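Local coordinates for ABC transporter (Thermotoga maritima, PDB 1JI0), which probably hydrolyses ATP to power uptake of branched-chain amino acids, as a nucleotide-binding subunit of an ABC transporter, at residues L7-H13 against A58-I64; G82-E88 against K159-E165; F126-R132 against E144-I150. One frame throughout, in Å; residues are numbered along the deposited sequence.

Interaction 1: residues L7-H13 against A58-I64; sequences LEVQSLH and AQKGKII
Q10 turns CG back beside its backbone N (chi1 -49°) and then extends, while K62 puts CG between backbone N and carbonyl carbon (chi1 62°). The two side chains therefore run alongside each other and point the same way. Q10 OE1 rests on the methylenes of K62, 3.1 Å from K62 CD. Q10 CD also lies 3.7 Å from I64 CD1. Q10 NE2 gives a nearly straight hydrogen bond (3.2 Å) to E8 OE2, from above the carboxylate plane. A leucine in place of Q10 would probably leave the E8 carboxylate without this donor and freer to turn. Beneath these side chains the strands pair antiparallel. E8 with I64 and Q10 with K62 are hydrogen-bonded pairs, and I64 N to E8 O is 2.8 Å. V9 and I63 form the non-hydrogen-bonded pair between them. The register slips by one at a beta bulge; S11 and L12, both opposite I25 of strand 25-30, form a G1 bulge. G61 fits tightly here, its CA 3.2 Å from Q10 O. Beyond the bulge H13 N bonds to K60 O, H13 ND1 hydrogen-bonds H20 NE2, and the two rings meet. On the inner side L7 CD1 packs on I63 CG2 at 3.8 Å, and I52 touches both residues. The chemistry is two-sided: aliphatic inside, and on the face of E8, Q10, K62 and I64 an amide that bonds a carboxylate and lies against aliphatic chain.

Interaction 2: residues G82-E88 against K159-E165; sequences GIALVPE and KLLMMDE. With ATP (adenosine-5'-triphosphate), chain B.
I83 CG2 presses into the notch where L160 CD1 and selenomethionine M162 SE meet, 4.1 Å from each. On the same face L85 CD1 meets M162 CB. On the reverse face the roles swap. There L161 CD1 sits between A84 CB and V86 CG2, 4.1 Å from the latter. At the start G82 ends a helix in a Schellman motif, and its bare CA leaves room for K159, whose CG a CB would hit. Its carbonyl O receives K159 N (2.7 Å) and L160 N. The strands run parallel, 19° apart, with V86 N bonded to M162 O at 2.9 Å. At the far end E88 CG lies on the D164 carboxylate, 3.4 Å from D164 CG. D164 OD2 is bound by T46 OG1 and by a water, its O 2.6 Å away, that donates to D164 OD2 and accepts from E88 N. Three acids, E88, D164 and E165, gather beside the gamma phosphate of ATP. E88 OE2 and E165 OE2, two acceptors with no hydrogen bond between them, are 3.2 Å apart, with carboxylate planes 15° from parallel. D164, last in its strand, and E165 just after it fit the family's Walker B motif, and E88 probably occupies the Q-loop position. Strand 83-86 is outermost in the mixed sheet, and strand 192-196 flanks 160-164 on its other side. Helix 45-52 packs on M162, while helix 142-154 covers V86 and L161.

Interaction 3: residues F126-R132 against E144-I150; sequences FPRLKER and EQQMLAI
R132, which meets E144 across the contact, has its NH1 held by two groups. That nitrogen makes a salt bridge to E131 OE2 at 3.4 Å and a weak hydrogen bond to R128 O. E144 comes over one face of the guanidinium group, the two planes standing 80° apart. The pair is a salt bridge by charge alone, since no N-H of R132 points at the oxygen. The exact place of E144 OE2 is less sure in the model. E144 OE1 has its own partner, the backbone N of S141, just before the helix. R128 completes the network through a long ion pair with E131.

Below the charges the packing is apolar. M147, a selenomethionine, curls at chi2 (-60°), which brings its CE to the edge of the F126 ring, in the ring plane and 3.4 Å from F126 CE1. Its SE is 4.7 Å from the ring centroid in an oblique Met-aromatic contact. The carbonyl O of M147 stands over one face of the same ring, offset toward the rim. I150 CG2 touches the ring edge at F126 CZ (4.0 Å). L129 lies against the helix backbone, with CD1 3.5 Å from E144 O and CD2 3.7 Å from L148 CA.

Helix 142-154 begins within the LSGGE-type signature, of which E144 is the last residue. The contact joins it to the short helix 127-130, with a largely greasy interior and a charged rim. R132 probably draws on both E131 and E144 for charge balance, while ring, leucine and selenomethionine pack beneath.

How the interactions relate
The three contacts cross the domain in a row. Interactions 1 and 2 have centres 17 Å apart, as do 2 and 3, while 1 and 3 are 34 Å apart on opposite sides of the chain's centre. Interaction 1 belongs to the antiparallel sheet and comes first in the chain. Interaction 2 belongs to the mixed sheet. Interaction 3 lies among helices, nested within the loop that interaction 2 closes. L7 touches L160 and M162, joining the two sheets. V86 packs on A149 and I150, linking the nucleotide-side strands to helix 142-154. Interaction 2 therefore touches both of the others, and holds three residues of the ATP pocket.

Interaction 1: residues L7-H13 against A58-I64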
loop_
_atom_site.group_PDB
_atom_site.type_symbol
_atom_site.label_atom_id
_atom_site.label_comp_id
_atom_site.label_asym_id
_atom_site.label_seq_id
_atom_site.Cartn_x
_atom_site.Cartn_y
_atom_site.Cartn_z
ATOM N N LEU A 7 -6.422 -3.264 10.589
ATOM C CA LEU A 7 -6.277 -4.544 9.918
ATOM C C LEU A 7 -5.437 -5.492 10.743
ATOM O O LEU A 7 -4.341 -5.136 11.192
ATOM C CB LEU A 7 -5.617 -4.369 8.548
ATOM C CG LEU A 7 -5.523 -5.671 7.742
ATOM C CD1 LEU A 7 -6.870 -5.951 7.064
ATOM C CD2 LEU A 7 -4.425 -5.542 6.701
ATOM N N GLU A 8 -5.961 -6.690 10.962
ATOM C CA GLU A 8 -5.226 -7.705 11.698
ATOM C C GLU A 8 -5.263 -9.015 10.924
ATOM O O GLU A 8 -6.330 -9.491 10.533
ATOM C CB GLU A 8 -5.805 -7.927 13.096
ATOM C CG GLU A 8 -4.979 -8.923 13.909
ATOM C CD GLU A 8 -5.532 -9.181 15.295
ATOM O OE1 GLU A 8 -6.609 -8.638 15.622
ATOM O OE2 GLU A 8 -4.889 -9.935 16.059
ATOM N N VAL A 9 -4.089 -9.583 10.688
ATOM C CA VAL A 9 -3.978 -10.851 9.979
ATOM C C VAL A 9 -3.574 -11.859 11.040
ATOM O O VAL A 9 -2.622 -11.624 11.774
ATOM C CB VAL A 9 -2.882 -10.784 8.869
ATOM C CG1 VAL A 9 -2.708 -12.148 8.211
ATOM C CG2 VAL A 9 -3.265 -9.749 7.819
ATOM N N GLN A 10 -4.308 -12.965 11.148
ATOM C CA GLN A 10 -3.977 -13.980 12.145
ATOM C C GLN A 10 -3.625 -15.311 11.491
ATOM O O GLN A 10 -4.402 -15.837 10.696
ATOM C CB GLN A 10 -5.151 -14.198 13.107
ATOM C CG GLN A 10 -5.733 -12.927 13.698
ATOM C CD GLN A 10 -6.817 -13.210 14.722
ATOM O OE1 GLN A 10 -7.639 -14.115 14.545
ATOM N NE2 GLN A 10 -6.831 -12.431 15.798
ATOM N N SER A 11 -2.455 -15.843 11.835
ATOM C CA SER A 11 -1.974 -17.124 11.316
ATOM C C SER A 11 -2.417 -17.389 9.879
ATOM O O SER A 11 -2.987 -18.439 9.582
ATOM C CB SER A 11 -2.462 -18.262 12.220
ATOM O OG SER A 11 -2.063 -18.048 13.567
ATOM N N LEU A 12 -2.151 -16.430 8.998
ATOM C CA LEU A 12 -2.530 -16.531 7.597
ATOM C C LEU A 12 -1.691 -17.540 6.829
ATOM O O LEU A 12 -0.466 -17.551 6.932
ATOM C CB LEU A 12 -2.410 -15.164 6.917
ATOM C CG LEU A 12 -2.573 -15.119 5.391
ATOM C CD1 LEU A 12 -3.967 -15.574 5.001
ATOM C CD2 LEU A 12 -2.309 -13.710 4.879
ATOM N N HIS A 13 -2.374 -18.388 6.063
ATOM C CA HIS A 13 -1.730 -19.397 5.226
ATOM C C HIS A 13 -2.274 -19.224 3.823
ATOM O O HIS A 13 -3.482 -19.095 3.634
ATOM C CB HIS A 13 -2.045 -20.813 5.721
ATOM C CG HIS A 13 -1.120 -21.295 6.789
ATOM N ND1 HIS A 13 0.086 -21.901 6.510
ATOM C CD2 HIS A 13 -1.196 -21.213 8.138
ATOM C CE1 HIS A 13 0.715 -22.169 7.641
ATOM N NE2 HIS A 13 -0.042 -21.761 8.645
ATOM N N ALA A 58 -7.334 -17.695 1.081
ATOM C CA ALA A 58 -6.657 -17.919 2.348
ATOM C C ALA A 58 -7.154 -19.270 2.852
ATOM O O ALA A 58 -8.292 -19.390 3.293
ATOM C CB ALA A 58 -7.017 -16.818 3.339
ATOM N N GLN A 59 -6.294 -20.281 2.775
ATOM C CA GLN A 59 -6.639 -21.636 3.197
ATOM C C GLN A 59 -6.748 -21.770 4.714
ATOM O O GLN A 59 -7.432 -22.658 5.222
ATOM C CB GLN A 59 -5.583 -22.626 2.692
ATOM C CG GLN A 59 -5.063 -22.341 1.285
ATOM C CD GLN A 59 -6.085 -22.614 0.203
ATOM O OE1 GLN A 59 -5.751 -22.656 -0.988
ATOM N NE2 GLN A 59 -7.341 -22.801 0.605
ATOM N N LYS A 60 -6.062 -20.895 5.438
ATOM C CA LYS A 60 -6.088 -20.952 6.888
ATOM C C LYS A 60 -5.845 -19.568 7.479
ATOM O O LYS A 60 -5.199 -18.729 6.856
ATOM C CB LYS A 60 -5.026 -21.939 7.371
ATOM C CG LYS A 60 -5.526 -22.945 8.392
ATOM C CD LYS A 60 -4.576 -24.136 8.508
ATOM C CE LYS A 60 -4.477 -24.901 7.187
ATOM N NZ LYS A 60 -5.799 -25.443 6.750
ATOM N N GLY A 61 -6.375 -19.340 8.679
ATOM C CA GLY A 61 -6.213 -18.056 9.342
ATOM C C GLY A 61 -7.299 -17.061 8.981
ATOM O O GLY A 61 -8.204 -17.369 8.203
ATOM N N LYS A 62 -7.225 -15.860 9.548
ATOM C CA LYS A 62 -8.224 -14.851 9.240
ATOM C C LYS A 62 -7.667 -13.449 9.079
ATOM O O LYS A 62 -6.603 -13.111 9.593
ATOM C CB LYS A 62 -9.333 -14.836 10.294
ATOM C CG LYS A 62 -8.878 -14.496 11.688
ATOM C CD LYS A 62 -10.069 -14.382 12.640
ATOM C CE LYS A 62 -10.870 -15.678 12.703
ATOM N NZ LYS A 62 -11.952 -15.611 13.736
ATOM N N ILE A 63 -8.419 -12.649 8.338
ATOM C CA ILE A 63 -8.078 -11.270 8.055
ATOM C C ILE A 63 -9.237 -10.485 8.642
ATOM O O ILE A 63 -10.393 -10.691 8.269
ATOM C CB ILE A 63 -7.980 -11.036 6.532
ATOM C CG1 ILE A 63 -6.943 -12.002 5.943
ATOM C CG2 ILE A 63 -7.577 -9.596 6.242
ATOM C CD1 ILE A 63 -6.694 -11.834 4.451
ATOM N N ILE A 64 -8.920 -9.606 9.583
ATOM C CA ILE A 64 -9.926 -8.813 10.264
ATOM C C ILE A 64 -9.762 -7.331 9.952
ATOM O O ILE A 64 -8.712 -6.755 10.208
ATOM C CB ILE A 64 -9.817 -9.044 11.790
ATOM C CG1 ILE A 64 -9.830 -10.548 12.079
ATOM C CG2 ILE A 64 -10.976 -8.365 12.510
ATOM C CD1 ILE A 64 -9.455 -10.909 13.503
#

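Interaction 2: residues G82-E88 against K159-E165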
loop_
_atom_site.group_PDB
_atom_site.type_symbol
_atom_site.label_atom_id
_atom_site.label_comp_id
_atom_site.label_asym_id
_atom_site.label_seq_id
_atom_site.Cartn_x
_atom_site.Cartn_y
_atom_site.Cartn_z
ATOM N N GLY A 82 -13.711 -0.148 2.011
ATOM C CA GLY A 82 -12.759 0.902 2.322
ATOM C C GLY A 82 -11.297 0.546 2.182
ATOM O O GLY A 82 -10.435 1.361 2.522
ATOM N N ILE A 83 -11.002 -0.656 1.698
ATOM C CA ILE A 83 -9.617 -1.062 1.503
ATOM C C ILE A 83 -9.189 -0.795 0.063
ATOM O O ILE A 83 -9.648 -1.464 -0.860
ATOM C CB ILE A 83 -9.403 -2.562 1.812
ATOM C CG1 ILE A 83 -9.605 -2.818 3.305
ATOM C CG2 ILE A 83 -7.991 -2.992 1.400
ATOM C CD1 ILE A 83 -9.301 -4.235 3.726
ATOM N N ALA A 84 -8.311 0.191 -0.115
ATOM C CA ALA A 84 -7.800 0.557 -1.431
ATOM C C ALA A 84 -6.427 -0.062 -1.667
ATOM O O ALA A 84 -5.575 -0.063 -0.773
ATOM C CB ALA A 84 -7.705 2.070 -1.551
ATOM N N LEU A 85 -6.213 -0.592 -2.867
ATOM C CA LEU A 85 -4.938 -1.201 -3.213
ATOM C C LEU A 85 -4.334 -0.593 -4.473
ATOM O O LEU A 85 -4.991 -0.517 -5.508
ATOM C CB LEU A 85 -5.109 -2.708 -3.419
ATOM C CG LEU A 85 -3.958 -3.464 -4.096
ATOM C CD1 LEU A 85 -2.674 -3.321 -3.283
ATOM C CD2 LEU A 85 -4.328 -4.928 -4.243
ATOM N N VAL A 86 -3.091 -0.129 -4.365
ATOM C CA VAL A 86 -2.360 0.421 -5.504
ATOM C C VAL A 86 -1.332 -0.674 -5.776
ATOM O O VAL A 86 -0.254 -0.695 -5.175
ATOM C CB VAL A 86 -1.629 1.738 -5.160
ATOM C CG1 VAL A 86 -0.965 2.298 -6.410
ATOM C CG2 VAL A 86 -2.613 2.762 -4.608
ATOM N N PRO A 87 -1.665 -1.606 -6.682
ATOM C CA PRO A 87 -0.829 -2.745 -7.076
ATOM C C PRO A 87 0.439 -2.353 -7.814
ATOM O O PRO A 87 0.641 -1.185 -8.132
ATOM C CB PRO A 87 -1.766 -3.551 -7.961
ATOM C CG PRO A 87 -2.486 -2.459 -8.697
ATOM C CD PRO A 87 -2.823 -1.482 -7.591
ATOM N N GLU A 88 1.291 -3.342 -8.069
ATOM C CA GLU A 88 2.527 -3.116 -8.806
ATOM C C GLU A 88 2.143 -2.907 -10.264
ATOM O O GLU A 88 1.125 -3.427 -10.723
ATOM C CB GLU A 88 3.454 -4.332 -8.709
ATOM C CG GLU A 88 4.235 -4.440 -7.414
ATOM C CD GLU A 88 5.170 -5.642 -7.394
ATOM O OE1 GLU A 88 4.676 -6.789 -7.322
ATOM O OE2 GLU A 88 6.404 -5.437 -7.459
ATOM N N LYS A 159 -10.012 3.670 3.900
ATOM C CA LYS A 159 -9.967 3.475 5.341
ATOM C C LYS A 159 -8.630 2.790 5.603
ATOM O O LYS A 159 -8.100 2.814 6.716
ATOM C CB LYS A 159 -11.128 2.595 5.809
ATOM C CG LYS A 159 -12.473 3.310 5.790
ATOM C CD LYS A 159 -13.574 2.449 6.371
ATOM C CE LYS A 159 -14.903 3.195 6.380
ATOM N NZ LYS A 159 -15.965 2.394 7.062
ATOM N N LEU A 160 -8.094 2.180 4.551
ATOM C CA LEU A 160 -6.807 1.497 4.602
ATOM C C LEU A 160 -6.192 1.595 3.212
ATOM O O LEU A 160 -6.760 1.090 2.236
ATOM C CB LEU A 160 -6.992 0.027 4.974
ATOM C CG LEU A 160 -5.808 -0.792 5.512
ATOM C CD1 LEU A 160 -5.711 -2.073 4.727
ATOM C CD2 LEU A 160 -4.496 -0.019 5.442
ATOM N N LEU A 161 -5.043 2.255 3.110
ATOM C CA LEU A 161 -4.374 2.386 1.815
ATOM C C LEU A 161 -3.219 1.392 1.744
ATOM O O LEU A 161 -2.270 1.473 2.536
ATOM C CB LEU A 161 -3.852 3.814 1.622
ATOM C CG LEU A 161 -3.010 4.125 0.373
ATOM C CD1 LEU A 161 -3.828 3.882 -0.889
ATOM C CD2 LEU A 161 -2.541 5.583 0.415
HETATM N N MSE A 162 -3.311 0.442 0.815
HETATM C CA MSE A 162 -2.267 -0.562 0.634
HETATM C C MSE A 162 -1.518 -0.227 -0.650
HETATM O O MSE A 162 -2.130 0.161 -1.647
HETATM C CB MSE A 162 -2.875 -1.965 0.541
HETATM C CG MSE A 162 -3.744 -2.337 1.746
HETATM SE SE MSE A 162 -4.149 -4.210 1.888
HETATM C CE MSE A 162 -2.665 -4.761 2.954
HETATM N N MSE A 163 -0.195 -0.365 -0.619
HETATM C CA MSE A 163 0.631 -0.045 -1.777
HETATM C C MSE A 163 1.694 -1.118 -1.976
HETATM O O MSE A 163 2.419 -1.467 -1.041
HETATM C CB MSE A 163 1.292 1.321 -1.576
HETATM C CG MSE A 163 0.328 2.447 -1.232
HETATM SE SE MSE A 163 1.241 4.160 -0.964
HETATM C CE MSE A 163 0.650 4.556 0.812
ATOM N N ASP A 164 1.781 -1.644 -3.193
ATOM C CA ASP A 164 2.746 -2.689 -3.503
ATOM C C ASP A 164 3.894 -2.100 -4.308
ATOM O O ASP A 164 3.728 -1.725 -5.475
ATOM C CB ASP A 164 2.074 -3.827 -4.292
ATOM C CG ASP A 164 2.925 -5.088 -4.351
ATOM O OD1 ASP A 164 4.069 -5.082 -3.850
ATOM O OD2 ASP A 164 2.454 -6.101 -4.899
ATOM N N GLU A 165 5.054 -2.015 -3.659
ATOM C CA GLU A 165 6.277 -1.481 -4.244
ATOM C C GLU A 165 6.062 -0.195 -5.024
ATOM O O GLU A 165 6.323 -0.135 -6.220
ATOM C CB GLU A 165 6.925 -2.533 -5.136
ATOM C CG GLU A 165 7.018 -3.876 -4.451
ATOM C CD GLU A 165 8.328 -4.556 -4.701
ATOM O OE1 GLU A 165 9.367 -3.867 -4.623
ATOM O OE2 GLU A 165 8.328 -5.776 -4.969
HETATM P PG ATP B . 6.256 -8.732 -5.822
HETATM O O1G ATP B . 7.257 -8.196 -6.762
HETATM O O2G ATP B . 5.875 -7.814 -4.727
HETATM O O3G ATP B . 5.130 -9.460 -6.510
HETATM P PB ATP B . 6.661 -10.718 -3.689
HETATM O O1B ATP B . 7.897 -11.033 -2.903
HETATM O O2B ATP B . 5.576 -10.023 -3.020
HETATM O O3B ATP B . 7.086 -9.857 -5.007
HETATM P PA ATP B . 4.882 -12.927 -4.450
HETATM O O1A ATP B . 3.902 -12.226 -5.293
HETATM O O2A ATP B . 4.423 -13.449 -3.137
HETATM O O3A ATP B . 6.215 -12.051 -4.333
HETATM O "O5'" ATP B . 5.474 -14.102 -5.295
HETATM C "C5'" ATP B . 6.493 -14.954 -4.764
HETATM C "C4'" ATP B . 5.970 -16.303 -4.425
HETATM O "O4'" ATP B . 5.575 -16.938 -5.675
HETATM C "C3'" ATP B . 7.032 -17.203 -3.846
HETATM O "O3'" ATP B . 6.522 -17.851 -2.664
HETATM C "C2'" ATP B . 7.341 -18.160 -4.961
HETATM O "O2'" ATP B . 7.774 -19.444 -4.527
HETATM C "C1'" ATP B . 5.960 -18.313 -5.622
HETATM N N9 ATP B . 5.934 -18.893 -7.018
HETATM C C8 ATP B . 5.122 -18.529 -8.073
HETATM N N7 ATP B . 5.298 -19.204 -9.175
HETATM C C5 ATP B . 6.306 -20.093 -8.832
HETATM C C6 ATP B . 6.975 -21.119 -9.568
HETATM N N6 ATP B . 6.659 -21.366 -10.828
HETATM N N1 ATP B . 7.948 -21.847 -8.953
HETATM C C2 ATP B . 8.256 -21.585 -7.675
HETATM N N3 ATP B . 7.707 -20.651 -6.868
HETATM C C4 ATP B . 6.715 -19.922 -7.523
HETATM O O HOH W 1 2.173 0.704 -5.708
HETATM O O HOH W 2 0.267 -5.496 -6.179
#

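Interaction 3: residues F126-R132 against E144-I150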
loop_
_atom_site.group_PDB
_atom_site.type_symbol
_atom_site.label_atom_id
_atom_site.label_comp_id
_atom_site.label_asym_id
_atom_site.label_seq_id
_atom_site.Cartn_x
_atom_site.Cartn_y
_atom_site.Cartn_z
ATOM N N PHE A 126 0.744 16.438 -5.571
ATOM C CA PHE A 126 1.305 16.098 -6.874
ATOM C C PHE A 126 1.248 17.257 -7.861
ATOM O O PHE A 126 0.476 17.227 -8.819
ATOM C CB PHE A 126 0.552 14.910 -7.472
ATOM C CG PHE A 126 0.529 13.700 -6.590
ATOM C CD1 PHE A 126 1.694 12.985 -6.339
ATOM C CD2 PHE A 126 -0.660 13.272 -6.011
ATOM C CE1 PHE A 126 1.672 11.858 -5.525
ATOM C CE2 PHE A 126 -0.690 12.149 -5.197
ATOM C CZ PHE A 126 0.478 11.441 -4.955
ATOM N N PRO A 127 2.070 18.292 -7.643
ATOM C CA PRO A 127 2.086 19.451 -8.541
ATOM C C PRO A 127 2.209 19.045 -10.011
ATOM O O PRO A 127 1.488 19.559 -10.871
ATOM C CB PRO A 127 3.298 20.237 -8.051
ATOM C CG PRO A 127 3.278 19.964 -6.578
ATOM C CD PRO A 127 3.022 18.476 -6.534
ATOM N N ARG A 128 3.125 18.121 -10.288
ATOM C CA ARG A 128 3.359 17.637 -11.643
ATOM C C ARG A 128 2.105 17.070 -12.302
ATOM O O ARG A 128 1.950 17.130 -13.522
ATOM C CB ARG A 128 4.448 16.565 -11.633
ATOM C CG ARG A 128 5.833 17.080 -11.294
ATOM C CD ARG A 128 6.251 18.169 -12.263
ATOM N NE ARG A 128 7.700 18.350 -12.297
ATOM C CZ ARG A 128 8.557 17.419 -12.706
ATOM N NH1 ARG A 128 8.108 16.237 -13.114
ATOM N NH2 ARG A 128 9.861 17.673 -12.715
ATOM N N LEU A 129 1.215 16.504 -11.496
ATOM C CA LEU A 129 -0.015 15.933 -12.026
ATOM C C LEU A 129 -0.976 17.045 -12.434
ATOM O O LEU A 129 -1.592 16.975 -13.493
ATOM C CB LEU A 129 -0.662 15.014 -10.983
ATOM C CG LEU A 129 -0.731 13.520 -11.318
ATOM C CD1 LEU A 129 0.597 13.027 -11.853
ATOM C CD2 LEU A 129 -1.132 12.745 -10.073
ATOM N N LYS A 130 -1.100 18.072 -11.596
ATOM C CA LYS A 130 -1.982 19.193 -11.904
ATOM C C LYS A 130 -1.407 19.943 -13.100
ATOM O O LYS A 130 -2.116 20.655 -13.809
ATOM C CB LYS A 130 -2.094 20.136 -10.706
ATOM C CG LYS A 130 -2.928 21.379 -10.980
ATOM C CD LYS A 130 -3.131 22.198 -9.719
ATOM C CE LYS A 130 -4.001 23.417 -9.981
ATOM N NZ LYS A 130 -4.275 24.193 -8.738
ATOM N N GLU A 131 -0.108 19.771 -13.312
ATOM C CA GLU A 131 0.581 20.405 -14.425
ATOM C C GLU A 131 0.145 19.740 -15.725
ATOM O O GLU A 131 0.328 20.293 -16.807
ATOM C CB GLU A 131 2.101 20.265 -14.244
ATOM C CG GLU A 131 2.936 20.642 -15.468
ATOM C CD GLU A 131 4.440 20.585 -15.211
ATOM O OE1 GLU A 131 5.214 20.822 -16.165
ATOM O OE2 GLU A 131 4.853 20.311 -14.062
ATOM N N ARG A 132 -0.441 18.551 -15.614
ATOM C CA ARG A 132 -0.882 17.809 -16.788
ATOM C C ARG A 132 -2.285 17.243 -16.585
ATOM O O ARG A 132 -2.584 16.129 -17.006
ATOM C CB ARG A 132 0.105 16.676 -17.070
ATOM C CG ARG A 132 1.556 17.130 -17.123
ATOM C CD ARG A 132 2.506 15.950 -17.274
ATOM N NE ARG A 132 3.907 16.365 -17.315
ATOM C CZ ARG A 132 4.550 16.953 -16.309
ATOM N NH1 ARG A 132 3.922 17.201 -15.166
ATOM N NH2 ARG A 132 5.825 17.290 -16.445
ATOM N N GLU A 144 5.088 9.665 -12.998
ATOM C CA GLU A 144 3.835 10.406 -12.934
ATOM C C GLU A 144 2.636 9.466 -12.872
ATOM O O GLU A 144 1.676 9.725 -12.148
ATOM C CB GLU A 144 3.728 11.322 -14.151
ATOM C CG GLU A 144 4.884 12.305 -14.243
ATOM C CD GLU A 144 4.861 13.118 -15.516
ATOM O OE1 GLU A 144 5.021 12.527 -16.607
ATOM O OE2 GLU A 144 4.679 14.349 -15.415
ATOM N N GLN A 145 2.695 8.381 -13.631
ATOM C CA GLN A 145 1.609 7.410 -13.637
ATOM C C GLN A 145 1.465 6.779 -12.256
ATOM O O GLN A 145 0.351 6.547 -11.780
ATOM C CB GLN A 145 1.869 6.326 -14.680
ATOM C CG GLN A 145 1.792 6.825 -16.113
ATOM C CD GLN A 145 1.846 5.695 -17.114
ATOM O OE1 GLN A 145 2.849 4.996 -17.218
ATOM N NE2 GLN A 145 0.759 5.503 -17.854
ATOM N N GLN A 146 2.605 6.505 -11.621
ATOM C CA GLN A 146 2.618 5.915 -10.288
ATOM C C GLN A 146 1.931 6.891 -9.347
ATOM O O GLN A 146 1.118 6.498 -8.512
ATOM C CB GLN A 146 4.062 5.668 -9.826
ATOM C CG GLN A 146 4.192 5.127 -8.406
ATOM C CD GLN A 146 3.457 3.813 -8.207
ATOM O OE1 GLN A 146 3.658 2.855 -8.954
ATOM N NE2 GLN A 146 2.603 3.760 -7.192
HETATM N N MSE A 147 2.256 8.171 -9.502
HETATM C CA MSE A 147 1.669 9.215 -8.676
HETATM C C MSE A 147 0.178 9.336 -8.975
HETATM O O MSE A 147 -0.617 9.667 -8.090
HETATM C CB MSE A 147 2.365 10.554 -8.940
HETATM C CG MSE A 147 3.871 10.529 -8.686
HETATM SE SE MSE A 147 4.365 10.073 -6.843
HETATM C CE MSE A 147 5.000 11.814 -6.249
ATOM N N LEU A 148 -0.196 9.070 -10.224
ATOM C CA LEU A 148 -1.599 9.140 -10.630
ATOM C C LEU A 148 -2.376 7.994 -9.978
ATOM O O LEU A 148 -3.473 8.196 -9.458
ATOM C CB LEU A 148 -1.720 9.063 -12.159
ATOM C CG LEU A 148 -3.138 9.146 -12.757
ATOM C CD1 LEU A 148 -3.886 10.291 -12.127
ATOM C CD2 LEU A 148 -3.068 9.333 -14.267
ATOM N N ALA A 149 -1.794 6.797 -9.999
ATOM C CA ALA A 149 -2.424 5.623 -9.394
ATOM C C ALA A 149 -2.689 5.885 -7.913
ATOM O O ALA A 149 -3.757 5.557 -7.387
ATOM C CB ALA A 149 -1.524 4.404 -9.558
ATOM N N ILE A 150 -1.709 6.480 -7.242
ATOM C CA ILE A 150 -1.851 6.802 -5.827
ATOM C C ILE A 150 -2.932 7.869 -5.632
ATOM O O ILE A 150 -3.708 7.807 -4.683
ATOM C CB ILE A 150 -0.512 7.324 -5.232
ATOM C CG1 ILE A 150 0.531 6.204 -5.235
ATOM C CG2 ILE A 150 -0.731 7.845 -3.820
ATOM C CD1 ILE A 150 1.904 6.658 -4.812
#